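Local coordinates for ABC transporter, permease protein, putative (Porphyromonas gingivalis, PDB 2P0S), which probably serves as the permease part of an ABC-type transporter, this chain being one domain of the longer membrane protein, at residues N84-S87 with R88-D92; P105-K108 with Q109-D113. One frame throughout, in Å; residues are numbered along the deposited sequence.

Interaction 1 (N84-S87 with R88-D92); sequences NHIS and RILSD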
ATOM      1  N   ASN A  84       5.190  -4.396   1.708  0.50 23.39           N
ATOM      2  CA  ASN A  84       3.704  -4.292   1.621  0.50 23.82           C
ATOM      3  C   ASN A  84       3.292  -4.065   0.184  0.50 24.98           C
ATOM      4  O   ASN A  84       2.648  -4.951  -0.462  0.50 22.43           O
ATOM      5  CB  ASN A  84       3.149  -3.170   2.526  0.50 24.44           C
ATOM      6  CG  ASN A  84       3.213  -3.539   3.989  0.50 23.80           C
ATOM      7  OD1 ASN A  84       3.019  -2.689   4.888  0.50 28.06           O
ATOM      8  ND2 ASN A  84       3.471  -4.832   4.252  0.50 24.95           N
ATOM      9  N   HIS A  85       3.761  -2.939  -0.321  1.00 25.21           N
ATOM     10  CA  HIS A  85       3.395  -2.322  -1.628  1.00 26.42           C
ATOM     11  C   HIS A  85       3.799  -3.251  -2.768  1.00 24.55           C
ATOM     12  O   HIS A  85       2.966  -3.587  -3.633  1.00 24.29           O
ATOM     13  CB  HIS A  85       4.204  -1.013  -1.764  1.00 30.19           C
ATOM     14  CG  HIS A  85       3.882  -0.190  -2.988  1.00 41.41           C
ATOM     15  ND1 HIS A  85       2.628   0.352  -3.227  1.00 48.06           N
ATOM     16  CD2 HIS A  85       4.667   0.239  -4.014  1.00 44.17           C
ATOM     17  CE1 HIS A  85       2.650   1.061  -4.351  1.00 45.63           C
ATOM     18  NE2 HIS A  85       3.877   1.022  -4.831  1.00 45.81           N
ATOM     19  N   ILE A  86       5.033  -3.740  -2.734  1.00 22.39           N
ATOM     20  CA  ILE A  86       5.579  -4.604  -3.754  1.00 18.61           C
ATOM     21  C   ILE A  86       4.804  -5.929  -3.733  1.00 19.53           C
ATOM     22  O   ILE A  86       4.419  -6.420  -4.802  1.00 21.69           O
ATOM     23  CB  ILE A  86       7.036  -4.831  -3.538  1.00 17.20           C
ATOM     24  CG1 ILE A  86       7.774  -3.461  -3.850  1.00 17.93           C
ATOM     25  CG2 ILE A  86       7.539  -5.954  -4.380  1.00 18.76           C
ATOM     26  CD1 ILE A  86       9.301  -3.525  -3.607  1.00 25.07           C
ATOM     27  N   SER A  87       4.540  -6.456  -2.565  1.00 20.99           N
ATOM     28  CA  SER A  87       3.812  -7.787  -2.455  1.00 20.99           C
ATOM     29  C   SER A  87       2.398  -7.706  -3.060  1.00 22.00           C
ATOM     30  O   SER A  87       1.947  -8.624  -3.762  1.00 20.49           O
ATOM     31  CB  SER A  87       3.677  -8.145  -0.976  1.00 22.64           C
ATOM     32  OG  SER A  87       4.978  -8.398  -0.386  1.00 20.63           O
ATOM     33  N   ARG A  88       1.730  -6.579  -2.797  1.00 19.45           N
ATOM     34  CA  ARG A  88       0.341  -6.388  -3.347  1.00 19.71           C
ATOM     35  C   ARG A  88       0.347  -6.210  -4.856  1.00 21.53           C
ATOM     36  O   ARG A  88      -0.548  -6.694  -5.564  1.00 21.48           O
ATOM     37  CB  ARG A  88      -0.386  -5.227  -2.720  1.00 21.04           C
ATOM     38  CG  ARG A  88      -0.834  -5.423  -1.241  1.00 21.34           C
ATOM     39  CD  ARG A  88      -1.400  -4.093  -0.567  1.00 22.06           C
ATOM     40  NE  ARG A  88      -1.672  -4.375   0.833  1.00 25.24           N
ATOM     41  CZ  ARG A  88      -2.853  -4.878   1.188  1.00 23.59           C
ATOM     42  NH1 ARG A  88      -3.777  -5.071   0.251  1.00 27.68           N
ATOM     43  NH2 ARG A  88      -3.095  -5.172   2.498  1.00 28.19           N
ATOM     44  N   ILE A  89       1.347  -5.511  -5.398  1.00 19.19           N
ATOM     45  CA  ILE A  89       1.421  -5.274  -6.832  1.00 21.30           C
ATOM     46  C   ILE A  89       1.623  -6.673  -7.487  1.00 19.92           C
ATOM     47  O   ILE A  89       0.915  -7.008  -8.419  1.00 20.33           O
ATOM     48  CB  ILE A  89       2.578  -4.257  -7.204  1.00 19.90           C
ATOM     49  CG1 ILE A  89       2.171  -2.839  -6.812  1.00 21.79           C
ATOM     50  CG2 ILE A  89       2.921  -4.231  -8.652  1.00 22.09           C
ATOM     51  CD1 ILE A  89       3.386  -1.944  -6.797  1.00 27.14           C
ATOM     52  N   LEU A  90       2.557  -7.508  -6.958  1.00 16.80           N
ATOM     53  CA  LEU A  90       2.897  -8.769  -7.568  1.00 17.39           C
ATOM     54  C   LEU A  90       1.656  -9.633  -7.396  1.00 18.61           C
ATOM     55  O   LEU A  90       1.251 -10.377  -8.327  1.00 20.21           O
ATOM     56  CB  LEU A  90       4.096  -9.412  -6.845  1.00 15.29           C
ATOM     57  CG  LEU A  90       5.419  -8.722  -7.174  1.00 15.18           C
ATOM     58  CD1 LEU A  90       6.493  -9.391  -6.278  1.00 15.39           C
ATOM     59  CD2 LEU A  90       5.787  -9.003  -8.679  1.00 18.21           C
ATOM     60  N   SER A  91       1.058  -9.560  -6.216  1.00 18.49           N
ATOM     61  CA  SER A  91      -0.128 -10.494  -5.905  1.00 17.14           C
ATOM     62  C   SER A  91      -1.315 -10.252  -6.794  1.00 17.45           C
ATOM     63  O   SER A  91      -2.050 -11.171  -7.239  1.00 20.99           O
ATOM     64  CB  SER A  91      -0.610 -10.363  -4.436  1.00 19.43           C
ATOM     65  OG  SER A  91       0.470 -10.634  -3.499  1.00 19.13           O
ATOM     66  N   ASP A  92      -1.511  -8.974  -7.097  1.00 20.27           N
ATOM     67  CA  ASP A  92      -2.728  -8.631  -7.862  1.00 20.28           C
ATOM     68  C   ASP A  92      -2.458  -9.091  -9.288  1.00 20.68           C
ATOM     69  O   ASP A  92      -3.382  -9.547 -10.003  1.00 23.69           O
ATOM     70  CB  ASP A  92      -2.922  -7.112  -7.849  1.00 22.54           C
ATOM     71  CG  ASP A  92      -3.461  -6.508  -6.530  1.00 30.11           C
ATOM     72  OD1 ASP A  92      -4.053  -7.216  -5.672  1.00 36.13           O
ATOM     73  OD2 ASP A  92      -3.327  -5.215  -6.418  1.00 31.58           O
TER

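Interaction 2 (P105-K108 with Q109-D113); sequences PDIK and QILAD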
ATOM      1  N   PRO A 105     -15.472 -14.789 -21.493  1.00 17.04           N
ATOM      2  CA  PRO A 105     -15.204 -13.890 -22.623  1.00 15.85           C
ATOM      3  C   PRO A 105     -14.911 -12.525 -22.116  1.00 16.62           C
ATOM      4  O   PRO A 105     -15.516 -12.119 -21.185  1.00 19.99           O
ATOM      5  CB  PRO A 105     -16.501 -13.910 -23.412  1.00 17.50           C
ATOM      6  CG  PRO A 105     -17.603 -14.419 -22.460  1.00 19.31           C
ATOM      7  CD  PRO A 105     -16.845 -15.360 -21.565  1.00 20.68           C
ATOM      8  N   ASP A 106     -13.961 -11.888 -22.771  1.00 17.70           N
ATOM      9  CA  ASP A 106     -13.612 -10.471 -22.373  1.00 15.89           C
ATOM     10  C   ASP A 106     -13.067 -10.320 -20.929  1.00 20.18           C
ATOM     11  O   ASP A 106     -13.127  -9.229 -20.285  1.00 20.40           O
ATOM     12  CB  ASP A 106     -14.718  -9.514 -22.586  1.00 19.84           C
ATOM     13  CG  ASP A 106     -14.844  -9.057 -24.063  1.00 27.11           C
ATOM     14  OD1 ASP A 106     -15.460  -7.945 -24.218  1.00 32.77           O
ATOM     15  OD2 ASP A 106     -14.270  -9.682 -24.988  1.00 28.82           O
ATOM     16  N   ILE A 107     -12.495 -11.430 -20.412  1.00 16.74           N
ATOM     17  CA  ILE A 107     -12.050 -11.397 -19.017  1.00 17.27           C
ATOM     18  C   ILE A 107     -10.981 -10.290 -18.799  1.00 18.41           C
ATOM     19  O   ILE A 107     -10.977  -9.641 -17.744  1.00 19.58           O
ATOM     20  CB  ILE A 107     -11.643 -12.795 -18.498  1.00 18.96           C
ATOM     21  CG1 ILE A 107     -11.393 -12.777 -16.939  1.00 16.80           C
ATOM     22  CG2 ILE A 107     -10.453 -13.355 -19.328  1.00 18.04           C
ATOM     23  CD1 ILE A 107     -12.457 -12.225 -16.038  1.00 18.57           C
ATOM     24  N   LYS A 108     -10.083 -10.106 -19.739  1.00 19.06           N
ATOM     25  CA  LYS A 108      -9.105  -8.991 -19.460  1.00 21.62           C
ATOM     26  C   LYS A 108      -9.770  -7.681 -19.281  1.00 21.96           C
ATOM     27  O   LYS A 108      -9.379  -6.930 -18.371  1.00 21.62           O
ATOM     28  CB  LYS A 108      -8.054  -8.892 -20.541  1.00 21.97           C
ATOM     29  CG  LYS A 108      -7.150 -10.129 -20.431  1.00 32.86           C
ATOM     30  CD  LYS A 108      -5.934  -9.972 -21.333  1.00 40.94           C
ATOM     31  CE  LYS A 108      -5.696 -11.255 -22.172  1.00 43.50           C
ATOM     32  NZ  LYS A 108      -4.445 -11.167 -23.130  1.00 43.96           N
ATOM     33  N   GLN A 109     -10.785  -7.385 -20.118  1.00 22.68           N
ATOM     34  CA  GLN A 109     -11.498  -6.099 -20.019  1.00 21.88           C
ATOM     35  C   GLN A 109     -12.264  -6.024 -18.713  1.00 21.31           C
ATOM     36  O   GLN A 109     -12.313  -5.005 -18.033  1.00 20.77           O
ATOM     37  CB  GLN A 109     -12.442  -5.872 -21.238  1.00 23.39           C
ATOM     38  CG  GLN A 109     -11.699  -5.746 -22.624  1.00 29.47           C
ATOM     39  CD  GLN A 109     -10.694  -6.871 -23.063  1.00 34.54           C
ATOM     40  OE1 GLN A 109      -9.558  -6.525 -23.622  1.00 39.79           O
ATOM     41  NE2 GLN A 109     -11.074  -8.204 -22.876  1.00 22.49           N
ATOM     42  N   ILE A 110     -12.961  -7.131 -18.372  1.00 17.75           N
ATOM     43  CA  ILE A 110     -13.639  -7.141 -17.131  1.00 17.40           C
ATOM     44  C   ILE A 110     -12.709  -6.947 -15.906  1.00 17.52           C
ATOM     45  O   ILE A 110     -13.066  -6.213 -15.014  1.00 17.36           O
ATOM     46  CB  ILE A 110     -14.425  -8.478 -16.956  1.00 16.74           C
ATOM     47  CG1 ILE A 110     -15.515  -8.515 -18.001  1.00 18.34           C
ATOM     48  CG2 ILE A 110     -14.969  -8.593 -15.550  1.00 18.07           C
ATOM     49  CD1 ILE A 110     -16.034 -10.014 -18.154  1.00 18.67           C
ATOM     50  N   LEU A 111     -11.553  -7.613 -15.865  1.00 17.78           N
ATOM     51  CA  LEU A 111     -10.633  -7.466 -14.758  1.00 17.43           C
ATOM     52  C   LEU A 111     -10.234  -5.965 -14.707  1.00 19.48           C
ATOM     53  O   LEU A 111     -10.174  -5.337 -13.618  1.00 20.60           O
ATOM     54  CB  LEU A 111      -9.362  -8.347 -14.945  1.00 17.29           C
ATOM     55  CG  LEU A 111      -9.741  -9.842 -14.675  1.00 19.50           C
ATOM     56  CD1 LEU A 111      -8.536 -10.720 -15.128  1.00 20.74           C
ATOM     57  CD2 LEU A 111     -10.232 -10.189 -13.179  1.00 24.52           C
ATOM     58  N   ALA A 112      -9.915  -5.441 -15.887  1.00 17.09           N
ATOM     59  CA  ALA A 112      -9.474  -4.014 -15.803  1.00 18.87           C
ATOM     60  C   ALA A 112     -10.538  -3.039 -15.291  1.00 19.49           C
ATOM     61  O   ALA A 112     -10.266  -2.055 -14.505  1.00 21.76           O
ATOM     62  CB  ALA A 112      -9.010  -3.634 -17.205  1.00 21.66           C
ATOM     63  N   ASP A 113     -11.768  -3.260 -15.730  1.00 21.06           N
ATOM     64  CA  ASP A 113     -12.895  -2.454 -15.381  1.00 21.27           C
ATOM     65  C   ASP A 113     -13.278  -2.645 -13.968  1.00 20.67           C
ATOM     66  O   ASP A 113     -14.029  -1.782 -13.459  1.00 24.29           O
ATOM     67  CB  ASP A 113     -14.067  -2.622 -16.371  1.00 22.10           C
ATOM     68  CG  ASP A 113     -15.224  -1.572 -16.197  1.00 22.51           C
ATOM     69  OD1 ASP A 113     -15.014  -0.294 -16.282  1.00 28.78           O
ATOM     70  OD2 ASP A 113     -16.428  -2.045 -16.074  1.00 27.88           O
TER
HETATM   71  O   HOH W   1      -9.904 -11.174 -22.736  1.00 25.86           O

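Interaction 1 (N84-S87 with R88-D92)
From N84 to S91 the chain is regular alpha-helix, with N-H groups bonded to carbonyls four residues back: R88 N to N84 O at 3.0 Å, then I89 to H85, L90 to I86 and S91 to S87. This is part of helix 80-100, in its N-terminal half and centre, and its side chains meet at i to i+4 spacing.

H85 and I89 form a CH-pi contact. I89 CD1 sits over one face of the imidazole, 3.8 Å from the ring centroid of H85. It is shifted toward the rim, and the nearest ring atom is H85 NE2, 3.6 Å from I89 CD1. CG of H85 is anti to the backbone N (chi1 -175°), and this turns one face of the ring to I89 CD1. Outside the pair, N28 bonds H85 NE2, and F31 meets the ring at a steep angle.

I86 and L90 lie side by side and point the same way. Their methyls meet at 4.1 Å, I86 CG2 to L90 CD1.

R88 starts its extended chain against the backbone, with R88 CG 3.6 Å from N84 O. At the dimer interface R88 NH1 forms a salt bridge with D92 OD2 of the second subunit, and D92 OD2 here meets R88 NH2 of that subunit in return.

S91 bends its hydroxyl back to the preceding turn. OG lies beside its own backbone N (chi1 -57°) and donates to S87 O. The bond is unusually short at 2.5 Å from S91 OG to S87 O, so its exact length is doubtful. S91 OG is also bonded by L118 N of the second subunit. S87 O thus takes two donors, from opposite faces of its plane: S91 N at 2.8 Å, and S91 OG, 41° out of that plane.

Interaction 2 (P105-K108 with Q109-D113)
The amide of Q109 crosses the carboxylate of D106, with their planes 62° apart. K108 CB lies over one face of the Q109 amide, 4.2 Å from Q109 CD. The D106 carboxylate lies toward the other face, and a water is near the amide plane. The two flat groups do not stack: Q109 NE2 is 4.1 Å from D106 OD2 and comes closer to the D106 backbone. A bend at chi2 (53°) folds the glutamine back over the start of helix 107-114. There Q109 NE2 makes a weak bond to D106 O, at 3.5 Å. The water, 3.2 Å from Q109 NE2, also accepts from K108 N, so it bridges the amide to a first-turn N-H.

D106 is the N-cap residue, but its side chain makes no capping bond. Its carbonyl opens the helical bonding instead: D106 O takes I110 N at 2.8 Å in a nearly straight bond (172°). I107 O and K108 O continue the pattern to L111 N and A112 N.

The apolar side is carried by I107 and L111, which cross at an angle. I107 CD1 lies 3.9 Å from L111 CG. Across the helix start, I110 CD1 rests 3.7 Å from P105 O.

I107 and L111 turn this short helix onto I99 of helix 80-100, and L111 also touches A100. The second subunit adds its own I99 against L111 and Y102 against I110.

Interactions 1 and 2 lie on consecutive helices, 80-100 and 107-114, with centres about 20 Å apart and no direct touch. Interaction 1 is largely buried, and its centre is about 7 Å from the centre of the chain. Several of its polar groups bond protein partners, some on the second subunit. Interaction 2 sits about 23 Å from the chain centre and is mostly exposed. There the polar side is held loosely, by a weak amide bond and a water, while burial is confined to two aliphatic residues. Both helices face the second subunit, but 84-92 meets it with salt bridges and hydroxyl bonds, and 105-113 chiefly by apolar packing.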